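Uncharacterized protein (Parabacteroides merdae, PDB 4R7F) is of unknown function but has three immunoglobulin-like beta-sandwich domains, one of them probably akin to the first domain of the type 9 secretion system plug protein. Local coordinates at residues C281-P284 / D285-A288; V317-E320 / K321-M324; L103-D106 / D107-F110; F328-K331 / Q332-A336; D153-N157 / Q158-Q162. All blocks are in the same frame, centred on the assembly; numbering follows the deposited sequence.

Overall arrangement
From the N terminus, the chain first meets interaction 3, a tight reversal between strands 96-103 and 109-110 in the part resembling the secretion plug protein. Interaction 5 follows, closing the connection from strand 143-149 to its antiparallel partner 160-168. Interaction 1 caps the short helix 284-287 between strands 274-276 and 290-298. Interactions 2 and 4 lie on either side of strand 325-327: one turns the chain into it, the other out of it into strand 332-340. All five are in series, and none nests or crosses. Only interactions 2 and 4 touch, by Lys323 O with Lys335 NZ and by packing of Met324; interactions 3 and 4 lie farthest apart, centres about 46 Å.

Interaction 1. Residues C281-P284 / D285-A288; sequences CNDP and DTEA
A capped helix N terminus joins Asp283, at the N-cap position, to Thr286 and Glu287 in the first turn of helix 284-287. The cap works in both directions. With CG anti to the backbone N (chi1 -173°), the Asp283 carboxylate reaches forward, and Thr286 OG1 donates to Asp283 OD2 at 2.6 Å. That oxygen is met on its anti lone pair, the side away from OD1. Running back the other way, the extended Glu287 side chain folds over the start of the turn, where Asp283 N donates to Glu287 OE1 at an angle of 155°. The modelled length of 2.5 Å between Asp283 N and Glu287 OE1 is very short and its exact value doubtful. The backbone completes the turn: Thr286 N bonds Asp283 O at 2.9 Å, and Ala288 N reaches Pro284 O, also at 2.9 Å. A water links the two segments, donating to Asp283 OD1 and accepting from Asp285 N at 2.9 Å. Glu287 CB packs 3.8 Å from Cys281 SG, the sulfur of the disulfide to Cys278. The helix sits against strand 274-276, where Pro284 and Ala288 rest on Ile276; elsewhere, Asp285 O accepts from Lys340 NZ at the end of strand 332-340, and Ala288 O from Tyr96 OH on strand 96-103.

Interaction 2. Residues V317-E320 / K321-M324; sequences VLDE and KSKM
Asp319 O is gripped by two backbone donors, Ser322 N at 3.0 Å and Lys323 N at 2.9 Å. They come from different directions: Ser322 N stands above the carbonyl plane, while Lys323 N approaches nearly along the C=O axis. The Asp319 side chain adds a second closure, because Lys321 N donates to Asp319 OD1 at 2.9 Å, the two-residue spacing of an Asx turn, here combined with the i+3 and i+4 backbone bonds of an Asx motif. Its carboxylate is placed for this by chi1 of 74°, which sets CG between the backbone N and the carbonyl carbon; OD1 is then met from above the carboxylate plane. The other oxygen forms a salt bridge, with Lys321 NZ 2.8 Å from Asp319 OD2 on the syn lone pair, the lysine chain bending at chi3 and chi4 to come round. An alanine in place of Asp319 would probably leave Lys321 N without its acceptor and the lysine chain, short of a carboxylate partner, freer to turn. Ser322 OG ties in the preceding residues, donating to Val317 O at 2.7 Å and accepting from Asp319 N at 3.2 Å. The turn precedes strand 325-327: Ser322 pairs by backbone with Leu309 of strand 305-310, Leu318 packs on Tyr308 and on Val351 of strand 342-352, and Lys321 also forms a salt bridge with Asp8.

Interaction 3. Residues L103-D106 / D107-F110; sequences LPND and DVQF
Asn105 OD1 takes two backbone donors from the residues that follow it, Asp107 N at 2.8 Å and Val108 N at 2.9 Å. The two N-H groups arrive from opposite faces of the Asn105 amide plane, so one carbonyl oxygen holds both peptide groups, and the bond to Asp107 closes an Asx turn. A backbone bond crosses the base of the reversal, Asn105 N to Val108 O at 2.8 Å, close to straight at 160°. On the flank, Gln109 bends at chi2 (87°) to swing its amide back over the turn, and NE2 then donates to Asn105 O at 3.2 Å. This bond is almost linear, at 175°, and lies in the planes of both the Gln109 amide and the acceptor carbonyl. Outside the polar shell, Pro104, preceded by a cis peptide bond, sets its CB 4.0 Å from Phe110 CE2, and Leu103 CB touches Phe110 CZ at 4.1 Å. Leu103 CD2 meets Val108 CB at 4.2 Å beside them. Further out, Asn105 ND2 is hydrogen-bonded to Leu102 O, and Tyr55 of strand 53-60 covers Leu103, Asn105 and Val108. One side chain thus serves both the turn and the incoming strand 96-103, ahead of strand 109-110, which pairs with 75-76: the Asn105 oxygen bridges the turn, and its nitrogen bond is consistent with holding the amide in that orientation.

Interaction 4. Residues F328-K331 / Q332-A336; sequences FETK and QYEKA
Lys331, next to Gln332, has left-handed backbone angles (phi 54°, psi 52°), a conformation more often taken by glycine, and the two residues together face Asn327 as a G1 beta bulge. The bulge belongs to the hairpin between strands 325-327 and 332-340. Leaving strand 325-327, residues 328-330 have helical backbone angles without the regular helical bonds, and Lys331 then turns the chain into strand 332-340. Its own side chain doubles back, with a bend at chi2, so that Lys331 NZ makes a weak hydrogen bond of 3.0 Å to Phe328 O at the beginning of the loop. Asn327 OD1 accepts from Thr330 N, tying the loop to the end of the incoming strand. Gln332 and Glu334 point to one side of the strand; Tyr333, between them, points to the other, meeting Tyr326 edge-to-face. Glu334 also pairs by backbone with Gly325, and its side chain touches Asn327. The polar link across the hairpin end joins side chains coming from opposite directions: Thr330 OG1 donates to Glu334 OE2 at 2.9 Å, meeting that oxygen nearly along its C-O bond.

Interaction 5. Residues D153-N157 / Q158-Q162; sequences DIDTN and QSHQQ
His160 reaches back toward Asp155 and Ile154. Its CB lies 3.8 Å from Asp155 OD1, beside the carboxylate, and its CG 3.7 Å from Asp155 OD2. Beyond CG, ND1 donates to Asp155 OD2 at 2.8 Å and 162°, a His-carboxylate hydrogen bond in the plane of the ring but well above that of the carboxylate. Ile154 CD1 stands over the centre of one ring face, nearest to CE1 and NE2, 4.1 Å from the His160 ring centroid and only 6° off the normal, a CH-pi contact. Asp155 OD2 also accepts a weak bond from Ser159 N and one from a water, while OD1 bonds Thr152 OG1. A second clasp lies further along strand 160-168, which runs between strands 143-149 and 207-219, His160 and Gln162 both touching Ile217. Gln162 OE1 accepts from Asp153 N at 2.8 Å, in the carbonyl plane, and Gln162 NE2 donates to Asp153 OD2 at 2.9 Å. A leucine in place of Gln162 would probably leave Asp153 N and Asp153 OD2 without these mates and set that end of the loop freer to move. Asp153 OD1 also has a long, weak ion pair to Lys170 of the second subunit. Chemically, the loop is held to the strand by complementary pairs: an amide that gives and takes at Asp153, and a ring whose N-H faces the carboxylate while its face receives a methyl group.

Interaction 1. Residues C281-P284 / D285-A288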
loop_
_atom_site.group_PDB
_atom_site.type_symbol
_atom_site.label_atom_id
_atom_site.label_comp_id
_atom_site.label_asym_id
_atom_site.label_seq_id
_atom_site.Cartn_x
_atom_site.Cartn_y
_atom_site.Cartn_z
ATOM N N CYS A 281 7.167 -26.451 6.007
ATOM C CA CYS A 281 7.069 -26.876 4.618
ATOM C C CYS A 281 7.865 -25.890 3.825
ATOM O O CYS A 281 7.651 -24.692 3.970
ATOM C CB CYS A 281 5.633 -26.821 4.097
ATOM S SG CYS A 281 4.459 -27.960 4.844
ATOM N N ASN A 282 8.761 -26.380 2.978
ATOM C CA ASN A 282 9.482 -25.487 2.090
ATOM C C ASN A 282 8.777 -25.389 0.728
ATOM O O ASN A 282 8.925 -24.388 0.035
ATOM C CB ASN A 282 10.956 -25.908 1.979
ATOM C CG ASN A 282 11.673 -25.911 3.332
ATOM O OD1 ASN A 282 11.553 -24.972 4.142
ATOM N ND2 ASN A 282 12.420 -26.974 3.580
ATOM N N ASP A 283 7.988 -26.406 0.353
ATOM C CA ASP A 283 7.150 -26.328 -0.861
ATOM C C ASP A 283 5.658 -26.638 -0.553
ATOM O O ASP A 283 5.154 -27.721 -0.871
ATOM C CB ASP A 283 7.688 -27.213 -2.014
ATOM C CG ASP A 283 6.908 -26.992 -3.367
ATOM O OD1 ASP A 283 6.869 -25.856 -3.893
ATOM O OD2 ASP A 283 6.330 -27.958 -3.921
ATOM N N PRO A 284 4.935 -25.665 0.031
ATOM C CA PRO A 284 3.549 -25.907 0.406
ATOM C C PRO A 284 2.655 -26.384 -0.774
ATOM O O PRO A 284 1.701 -27.160 -0.584
ATOM C CB PRO A 284 3.102 -24.541 0.926
ATOM C CG PRO A 284 4.330 -23.782 1.224
ATOM C CD PRO A 284 5.306 -24.251 0.213
ATOM N N ASP A 285 2.965 -25.950 -1.989
ATOM C CA ASP A 285 2.192 -26.390 -3.143
ATOM C C ASP A 285 2.161 -27.898 -3.348
ATOM O O ASP A 285 1.239 -28.382 -3.998
ATOM C CB ASP A 285 2.655 -25.690 -4.442
ATOM C CG ASP A 285 2.263 -24.207 -4.500
ATOM O OD1 ASP A 285 1.415 -23.777 -3.695
ATOM O OD2 ASP A 285 2.806 -23.474 -5.356
ATOM N N THR A 286 3.149 -28.633 -2.827
ATOM C CA THR A 286 3.099 -30.117 -2.822
ATOM C C THR A 286 3.081 -30.775 -1.427
ATOM O O THR A 286 2.884 -31.979 -1.302
ATOM C CB THR A 286 4.278 -30.713 -3.610
ATOM O OG1 THR A 286 5.504 -30.227 -3.065
ATOM C CG2 THR A 286 4.197 -30.334 -5.085
ATOM N N GLU A 287 3.247 -29.987 -0.376
ATOM C CA GLU A 287 3.366 -30.515 0.980
ATOM C C GLU A 287 2.137 -30.212 1.846
ATOM O O GLU A 287 1.871 -30.897 2.849
ATOM C CB GLU A 287 4.633 -29.957 1.632
ATOM C CG GLU A 287 5.945 -30.407 0.986
ATOM C CD GLU A 287 7.165 -29.720 1.606
ATOM O OE1 GLU A 287 7.310 -28.488 1.512
ATOM O OE2 GLU A 287 7.985 -30.414 2.209
ATOM N N ALA A 288 1.362 -29.211 1.454
ATOM C CA ALA A 288 0.149 -28.854 2.198
ATOM C C ALA A 288 -0.933 -29.885 1.961
ATOM O O ALA A 288 -1.155 -30.306 0.822
ATOM C CB ALA A 288 -0.331 -27.498 1.766
HETATM O O HOH W 1 5.060 -24.284 -3.163
#

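Interaction 2. Residues V317-E320 / K321-M324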
loop_
_atom_site.group_PDB
_atom_site.type_symbol
_atom_site.label_atom_id
_atom_site.label_comp_id
_atom_site.label_asym_id
_atom_site.label_seq_id
_atom_site.Cartn_x
_atom_site.Cartn_y
_atom_site.Cartn_z
ATOM N N VAL A 317 -16.924 -16.443 -6.741
ATOM C CA VAL A 317 -18.142 -16.857 -7.425
ATOM C C VAL A 317 -19.278 -17.086 -6.422
ATOM O O VAL A 317 -19.125 -17.799 -5.434
ATOM C CB VAL A 317 -17.850 -18.135 -8.258
ATOM C CG1 VAL A 317 -19.096 -18.738 -8.921
ATOM C CG2 VAL A 317 -16.764 -17.833 -9.288
ATOM N N LEU A 318 -20.414 -16.456 -6.698
ATOM C CA LEU A 318 -21.631 -16.632 -5.929
ATOM C C LEU A 318 -22.498 -17.568 -6.735
ATOM O O LEU A 318 -23.128 -17.151 -7.703
ATOM C CB LEU A 318 -22.355 -15.295 -5.702
ATOM C CG LEU A 318 -21.479 -14.219 -5.049
ATOM C CD1 LEU A 318 -22.330 -12.980 -4.825
ATOM C CD2 LEU A 318 -20.929 -14.738 -3.740
ATOM N N ASP A 319 -22.497 -18.842 -6.323
ATOM C CA ASP A 319 -23.306 -19.888 -6.911
ATOM C C ASP A 319 -23.557 -21.040 -5.885
ATOM O O ASP A 319 -23.308 -20.903 -4.693
ATOM C CB ASP A 319 -22.607 -20.394 -8.183
ATOM C CG ASP A 319 -21.353 -21.273 -7.895
ATOM O OD1 ASP A 319 -20.930 -21.416 -6.702
ATOM O OD2 ASP A 319 -20.776 -21.814 -8.889
ATOM N N GLU A 320 -24.034 -22.173 -6.368
ATOM C CA GLU A 320 -24.456 -23.279 -5.517
ATOM C C GLU A 320 -23.305 -23.883 -4.758
ATOM O O GLU A 320 -23.532 -24.551 -3.784
ATOM C CB GLU A 320 -25.087 -24.402 -6.361
ATOM C CG GLU A 320 -26.394 -23.989 -7.032
ATOM C CD GLU A 320 -26.255 -23.377 -8.441
ATOM O OE1 GLU A 320 -25.110 -23.195 -8.979
ATOM O OE2 GLU A 320 -27.340 -23.065 -8.991
ATOM N N LYS A 321 -22.085 -23.703 -5.240
ATOM C CA LYS A 321 -20.942 -24.180 -4.520
ATOM C C LYS A 321 -20.672 -23.347 -3.306
ATOM O O LYS A 321 -20.209 -23.895 -2.337
ATOM C CB LYS A 321 -19.675 -24.157 -5.364
ATOM C CG LYS A 321 -19.723 -24.928 -6.671
ATOM C CD LYS A 321 -18.270 -24.990 -7.183
ATOM C CE LYS A 321 -18.105 -24.654 -8.657
ATOM N NZ LYS A 321 -18.387 -23.233 -9.004
ATOM N N SER A 322 -20.891 -22.023 -3.376
ATOM C CA SER A 322 -20.459 -21.145 -2.283
ATOM C C SER A 322 -21.638 -20.747 -1.393
ATOM O O SER A 322 -21.461 -20.193 -0.320
ATOM C CB SER A 322 -19.775 -19.924 -2.853
ATOM O OG SER A 322 -20.680 -19.184 -3.679
ATOM N N LYS A 323 -22.847 -21.042 -1.851
ATOM C CA LYS A 323 -24.055 -20.772 -1.068
ATOM C C LYS A 323 -24.054 -21.600 0.215
ATOM O O LYS A 323 -23.580 -22.709 0.237
ATOM C CB LYS A 323 -25.274 -21.120 -1.896
ATOM C CG LYS A 323 -26.610 -20.717 -1.282
ATOM C CD LYS A 323 -27.682 -20.870 -2.349
ATOM C CE LYS A 323 -29.047 -20.622 -1.760
ATOM N NZ LYS A 323 -30.123 -21.081 -2.654
HETATM N N MSE A 324 -24.572 -21.029 1.279
HETATM C CA MSE A 324 -24.632 -21.697 2.563
HETATM C C MSE A 324 -26.039 -22.114 2.936
HETATM O O MSE A 324 -27.011 -21.338 2.851
HETATM C CB MSE A 324 -24.068 -20.683 3.535
HETATM C CG MSE A 324 -22.513 -20.751 3.421
HETATM SE SE MSE A 324 -21.964 -19.776 4.948
HETATM C CE MSE A 324 -21.609 -21.301 6.089
#

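Interaction 3. Residues L103-D106 / D107-F110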
loop_
_atom_site.group_PDB
_atom_site.type_symbol
_atom_site.label_atom_id
_atom_site.label_comp_id
_atom_site.label_asym_id
_atom_site.label_seq_id
_atom_site.Cartn_x
_atom_site.Cartn_y
_atom_site.Cartn_z
ATOM N N LEU A 103 1.852 -18.011 -18.396
ATOM C CA LEU A 103 1.552 -17.387 -19.661
ATOM C C LEU A 103 1.963 -15.919 -19.660
ATOM O O LEU A 103 1.808 -15.235 -18.667
ATOM C CB LEU A 103 0.071 -17.472 -19.918
ATOM C CG LEU A 103 -0.462 -18.841 -20.315
ATOM C CD1 LEU A 103 -1.969 -18.905 -20.103
ATOM C CD2 LEU A 103 -0.120 -19.134 -21.760
ATOM N N PRO A 104 2.497 -15.423 -20.779
ATOM C CA PRO A 104 2.838 -16.193 -21.966
ATOM C C PRO A 104 4.046 -17.105 -21.680
ATOM O O PRO A 104 4.731 -16.934 -20.663
ATOM C CB PRO A 104 3.227 -15.114 -22.964
ATOM C CG PRO A 104 3.873 -14.091 -22.094
ATOM C CD PRO A 104 2.965 -14.035 -20.891
ATOM N N ASN A 105 4.291 -18.073 -22.553
ATOM C CA ASN A 105 5.403 -18.990 -22.357
ATOM C C ASN A 105 6.032 -19.307 -23.717
ATOM O O ASN A 105 5.781 -18.591 -24.684
ATOM C CB ASN A 105 4.917 -20.237 -21.596
ATOM C CG ASN A 105 3.777 -20.954 -22.299
ATOM O OD1 ASN A 105 3.777 -21.090 -23.515
ATOM N ND2 ASN A 105 2.794 -21.415 -21.536
ATOM N N ASP A 106 6.853 -20.357 -23.785
ATOM C CA ASP A 106 7.528 -20.744 -25.043
ATOM C C ASP A 106 6.554 -21.240 -26.126
ATOM O O ASP A 106 6.872 -21.163 -27.307
ATOM C CB ASP A 106 8.602 -21.840 -24.802
ATOM C CG ASP A 106 9.929 -21.287 -24.284
ATOM O OD1 ASP A 106 10.039 -20.073 -24.035
ATOM O OD2 ASP A 106 10.875 -22.081 -24.113
ATOM N N ASP A 107 5.392 -21.755 -25.723
ATOM C CA ASP A 107 4.401 -22.332 -26.644
ATOM C C ASP A 107 3.330 -21.338 -27.096
ATOM O O ASP A 107 2.725 -21.531 -28.162
ATOM C CB ASP A 107 3.646 -23.487 -25.960
ATOM C CG ASP A 107 4.541 -24.672 -25.599
ATOM O OD1 ASP A 107 5.656 -24.818 -26.160
ATOM O OD2 ASP A 107 4.102 -25.467 -24.738
ATOM N N VAL A 108 3.026 -20.349 -26.240
ATOM C CA VAL A 108 1.984 -19.349 -26.509
ATOM C C VAL A 108 2.408 -17.959 -26.068
ATOM O O VAL A 108 2.820 -17.742 -24.916
ATOM C CB VAL A 108 0.649 -19.673 -25.824
ATOM C CG1 VAL A 108 -0.403 -18.637 -26.215
ATOM C CG2 VAL A 108 0.181 -21.066 -26.219
ATOM N N GLN A 109 2.323 -17.023 -27.008
ATOM C CA GLN A 109 2.484 -15.609 -26.720
ATOM C C GLN A 109 1.267 -14.893 -27.282
ATOM O O GLN A 109 0.582 -15.420 -28.159
ATOM C CB GLN A 109 3.758 -15.045 -27.340
ATOM C CG GLN A 109 5.006 -15.902 -27.166
ATOM C CD GLN A 109 5.147 -16.945 -28.247
ATOM O OE1 GLN A 109 4.968 -16.663 -29.438
ATOM N NE2 GLN A 109 5.444 -18.174 -27.837
ATOM N N PHE A 110 0.992 -13.703 -26.754
ATOM C CA PHE A 110 -0.198 -12.960 -27.127
ATOM C C PHE A 110 0.164 -11.847 -28.091
ATOM O O PHE A 110 1.214 -11.235 -27.966
ATOM C CB PHE A 110 -0.855 -12.357 -25.886
ATOM C CG PHE A 110 -1.141 -13.362 -24.810
ATOM C CD1 PHE A 110 -2.098 -14.320 -24.994
ATOM C CD2 PHE A 110 -0.442 -13.339 -23.617
ATOM C CE1 PHE A 110 -2.353 -15.257 -24.017
ATOM C CE2 PHE A 110 -0.711 -14.252 -22.628
ATOM C CZ PHE A 110 -1.661 -15.222 -22.836
#

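Interaction 4. Residues F328-K331 / Q332-A336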
loop_
_atom_site.group_PDB
_atom_site.type_symbol
_atom_site.label_atom_id
_atom_site.label_comp_id
_atom_site.label_asym_id
_atom_site.label_seq_id
_atom_site.Cartn_x
_atom_site.Cartn_y
_atom_site.Cartn_z
ATOM N N PHE A 328 -31.530 -25.363 10.818
ATOM C CA PHE A 328 -32.559 -24.940 11.767
ATOM C C PHE A 328 -32.546 -25.703 13.078
ATOM O O PHE A 328 -33.239 -25.328 13.979
ATOM C CB PHE A 328 -33.941 -25.047 11.141
ATOM C CG PHE A 328 -34.165 -24.088 10.022
ATOM C CD1 PHE A 328 -33.668 -24.363 8.753
ATOM C CD2 PHE A 328 -34.890 -22.918 10.226
ATOM C CE1 PHE A 328 -33.923 -23.500 7.710
ATOM C CE2 PHE A 328 -35.103 -22.020 9.187
ATOM C CZ PHE A 328 -34.611 -22.307 7.928
ATOM N N GLU A 329 -31.782 -26.778 13.203
ATOM C CA GLU A 329 -31.627 -27.377 14.500
ATOM C C GLU A 329 -30.728 -26.479 15.368
ATOM O O GLU A 329 -31.051 -26.194 16.519
ATOM C CB GLU A 329 -31.016 -28.786 14.401
ATOM C CG GLU A 329 -31.882 -29.818 13.696
ATOM C CD GLU A 329 -33.106 -30.231 14.516
ATOM O OE1 GLU A 329 -32.942 -30.780 15.630
ATOM O OE2 GLU A 329 -34.248 -30.008 14.038
ATOM N N THR A 330 -29.590 -26.080 14.817
ATOM C CA THR A 330 -28.600 -25.314 15.558
ATOM C C THR A 330 -28.792 -23.829 15.476
ATOM O O THR A 330 -28.106 -23.139 16.194
ATOM C CB THR A 330 -27.169 -25.567 15.083
ATOM O OG1 THR A 330 -27.097 -25.328 13.675
ATOM C CG2 THR A 330 -26.761 -26.989 15.402
ATOM N N LYS A 331 -29.711 -23.364 14.622
ATOM C CA LYS A 331 -29.864 -21.953 14.242
ATOM C C LYS A 331 -28.585 -21.287 13.710
ATOM O O LYS A 331 -28.171 -20.209 14.161
ATOM C CB LYS A 331 -30.459 -21.144 15.391
ATOM C CG LYS A 331 -31.766 -21.697 15.941
ATOM C CD LYS A 331 -32.860 -21.765 14.888
ATOM C CE LYS A 331 -34.038 -22.604 15.395
ATOM N NZ LYS A 331 -35.017 -22.900 14.306
ATOM N N GLN A 332 -27.980 -21.933 12.725
ATOM C CA GLN A 332 -26.708 -21.490 12.167
ATOM C C GLN A 332 -26.648 -21.765 10.697
ATOM O O GLN A 332 -27.186 -22.768 10.222
ATOM C CB GLN A 332 -25.582 -22.250 12.811
ATOM C CG GLN A 332 -25.539 -22.073 14.322
ATOM C CD GLN A 332 -24.497 -22.950 14.952
ATOM O OE1 GLN A 332 -24.229 -24.068 14.487
ATOM N NE2 GLN A 332 -23.910 -22.460 16.013
ATOM N N TYR A 333 -25.993 -20.876 9.975
ATOM C CA TYR A 333 -25.529 -21.189 8.623
ATOM C C TYR A 333 -24.277 -22.058 8.790
ATOM O O TYR A 333 -23.427 -21.755 9.616
ATOM C CB TYR A 333 -25.211 -19.898 7.866
ATOM C CG TYR A 333 -26.422 -19.054 7.456
ATOM C CD1 TYR A 333 -27.091 -19.306 6.267
ATOM C CD2 TYR A 333 -26.854 -18.004 8.223
ATOM C CE1 TYR A 333 -28.184 -18.574 5.881
ATOM C CE2 TYR A 333 -27.926 -17.228 7.840
ATOM C CZ TYR A 333 -28.597 -17.506 6.663
ATOM O OH TYR A 333 -29.687 -16.733 6.252
ATOM N N GLU A 334 -24.176 -23.148 8.039
ATOM C CA GLU A 334 -23.060 -24.056 8.156
ATOM C C GLU A 334 -22.636 -24.601 6.816
ATOM O O GLU A 334 -23.462 -24.877 5.968
ATOM C CB GLU A 334 -23.402 -25.232 9.079
ATOM C CG GLU A 334 -23.569 -24.844 10.551
ATOM C CD GLU A 334 -23.765 -26.036 11.500
ATOM O OE1 GLU A 334 -23.078 -27.054 11.301
ATOM O OE2 GLU A 334 -24.573 -25.937 12.472
ATOM N N LYS A 335 -21.328 -24.768 6.654
ATOM C CA LYS A 335 -20.768 -25.378 5.475
ATOM C C LYS A 335 -19.415 -26.072 5.754
ATOM O O LYS A 335 -18.566 -25.577 6.527
ATOM C CB LYS A 335 -20.634 -24.327 4.359
ATOM C CG LYS A 335 -20.287 -24.909 2.989
ATOM C CD LYS A 335 -20.389 -23.862 1.885
ATOM C CE LYS A 335 -20.511 -24.480 0.511
ATOM N NZ LYS A 335 -21.920 -24.759 0.151
ATOM N N ALA A 336 -19.244 -27.222 5.094
ATOM C CA ALA A 336 -17.999 -28.013 5.107
ATOM C C ALA A 336 -17.355 -27.819 3.772
ATOM O O ALA A 336 -18.016 -27.986 2.758
ATOM C CB ALA A 336 -18.300 -29.495 5.290
#

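Interaction 5. Residues D153-N157 / Q158-Q162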
loop_
_atom_site.group_PDB
_atom_site.type_symbol
_atom_site.label_atom_id
_atom_site.label_comp_id
_atom_site.label_asym_id
_atom_site.label_seq_id
_atom_site.Cartn_x
_atom_site.Cartn_y
_atom_site.Cartn_z
ATOM N N ASP A 153 -20.599 11.414 -2.095
ATOM C CA ASP A 153 -21.659 12.318 -2.473
ATOM C C ASP A 153 -22.965 12.069 -1.761
ATOM O O ASP A 153 -23.802 12.958 -1.767
ATOM C CB ASP A 153 -21.905 12.213 -3.968
ATOM C CG ASP A 153 -20.705 12.638 -4.781
ATOM O OD1 ASP A 153 -19.893 13.460 -4.265
ATOM O OD2 ASP A 153 -20.612 12.144 -5.934
ATOM N N ILE A 154 -23.150 10.887 -1.158
ATOM C CA ILE A 154 -24.418 10.566 -0.496
ATOM C C ILE A 154 -24.326 10.460 1.003
ATOM O O ILE A 154 -25.355 10.360 1.677
ATOM C CB ILE A 154 -25.053 9.256 -1.028
ATOM C CG1 ILE A 154 -24.182 8.036 -0.692
ATOM C CG2 ILE A 154 -25.278 9.384 -2.532
ATOM C CD1 ILE A 154 -24.765 6.722 -1.176
ATOM N N ASP A 155 -23.108 10.402 1.522
ATOM C CA ASP A 155 -22.891 10.411 2.955
ATOM C C ASP A 155 -21.446 10.825 3.294
ATOM O O ASP A 155 -20.628 11.090 2.393
ATOM C CB ASP A 155 -23.275 9.066 3.576
ATOM C CG ASP A 155 -22.337 7.896 3.162
ATOM O OD1 ASP A 155 -21.369 8.118 2.392
ATOM O OD2 ASP A 155 -22.582 6.743 3.641
ATOM N N THR A 156 -21.150 10.893 4.585
ATOM C CA THR A 156 -19.868 11.384 5.066
ATOM C C THR A 156 -19.317 10.452 6.138
ATOM O O THR A 156 -19.740 10.481 7.271
ATOM C CB THR A 156 -19.994 12.817 5.627
ATOM O OG1 THR A 156 -20.511 13.663 4.599
ATOM C CG2 THR A 156 -18.624 13.360 6.102
ATOM N N ASN A 157 -18.354 9.629 5.746
ATOM C CA ASN A 157 -17.701 8.707 6.652
ATOM C C ASN A 157 -18.737 7.930 7.481
ATOM O O ASN A 157 -18.742 7.977 8.716
ATOM C CB ASN A 157 -16.701 9.468 7.525
ATOM C CG ASN A 157 -15.634 10.183 6.704
ATOM O OD1 ASN A 157 -15.258 9.772 5.604
ATOM N ND2 ASN A 157 -15.195 11.285 7.211
ATOM N N GLN A 158 -19.647 7.271 6.769
ATOM C CA GLN A 158 -20.648 6.405 7.397
ATOM C C GLN A 158 -20.429 4.999 6.878
ATOM O O GLN A 158 -19.526 4.281 7.377
ATOM C CB GLN A 158 -22.077 6.891 7.152
ATOM C CG GLN A 158 -22.499 8.013 8.095
ATOM C CD GLN A 158 -22.454 7.610 9.546
ATOM O OE1 GLN A 158 -22.805 6.486 9.904
ATOM N NE2 GLN A 158 -22.022 8.528 10.396
ATOM N N SER A 159 -21.148 4.596 5.847
ATOM C CA SER A 159 -21.077 3.231 5.378
ATOM C C SER A 159 -20.618 3.045 3.938
ATOM O O SER A 159 -20.727 1.953 3.413
ATOM C CB SER A 159 -22.462 2.616 5.544
ATOM O OG SER A 159 -23.382 3.495 4.960
ATOM N N HIS A 160 -20.089 4.070 3.282
ATOM C CA HIS A 160 -19.723 3.895 1.877
ATOM C C HIS A 160 -18.328 4.381 1.570
ATOM O O HIS A 160 -17.698 5.082 2.372
ATOM C CB HIS A 160 -20.697 4.642 0.977
ATOM C CG HIS A 160 -22.086 4.115 1.022
ATOM N ND1 HIS A 160 -23.003 4.512 1.968
ATOM C CD2 HIS A 160 -22.724 3.229 0.223
ATOM C CE1 HIS A 160 -24.147 3.887 1.750
ATOM N NE2 HIS A 160 -24.008 3.118 0.682
ATOM N N GLN A 161 -17.864 3.964 0.398
ATOM C CA GLN A 161 -16.635 4.419 -0.193
ATOM C C GLN A 161 -16.935 4.862 -1.615
ATOM O O GLN A 161 -17.708 4.228 -2.314
ATOM C CB GLN A 161 -15.578 3.307 -0.169
ATOM C CG GLN A 161 -14.799 3.345 1.125
ATOM C CD GLN A 161 -13.988 2.111 1.428
ATOM O OE1 GLN A 161 -13.645 1.287 0.558
ATOM N NE2 GLN A 161 -13.658 1.986 2.679
ATOM N N GLN A 162 -16.306 5.936 -2.067
ATOM C CA GLN A 162 -16.493 6.381 -3.430
ATOM C C GLN A 162 -15.162 6.456 -4.147
ATOM O O GLN A 162 -14.198 7.022 -3.641
ATOM C CB GLN A 162 -17.168 7.743 -3.420
ATOM C CG GLN A 162 -17.280 8.433 -4.774
ATOM C CD GLN A 162 -18.427 9.471 -4.807
ATOM O OE1 GLN A 162 -18.916 9.910 -3.771
ATOM N NE2 GLN A 162 -18.884 9.809 -6.004
HETATM O O HOH W 2 -19.369 6.897 3.973
HETATM O O HOH W 3 -25.207 6.263 4.714
#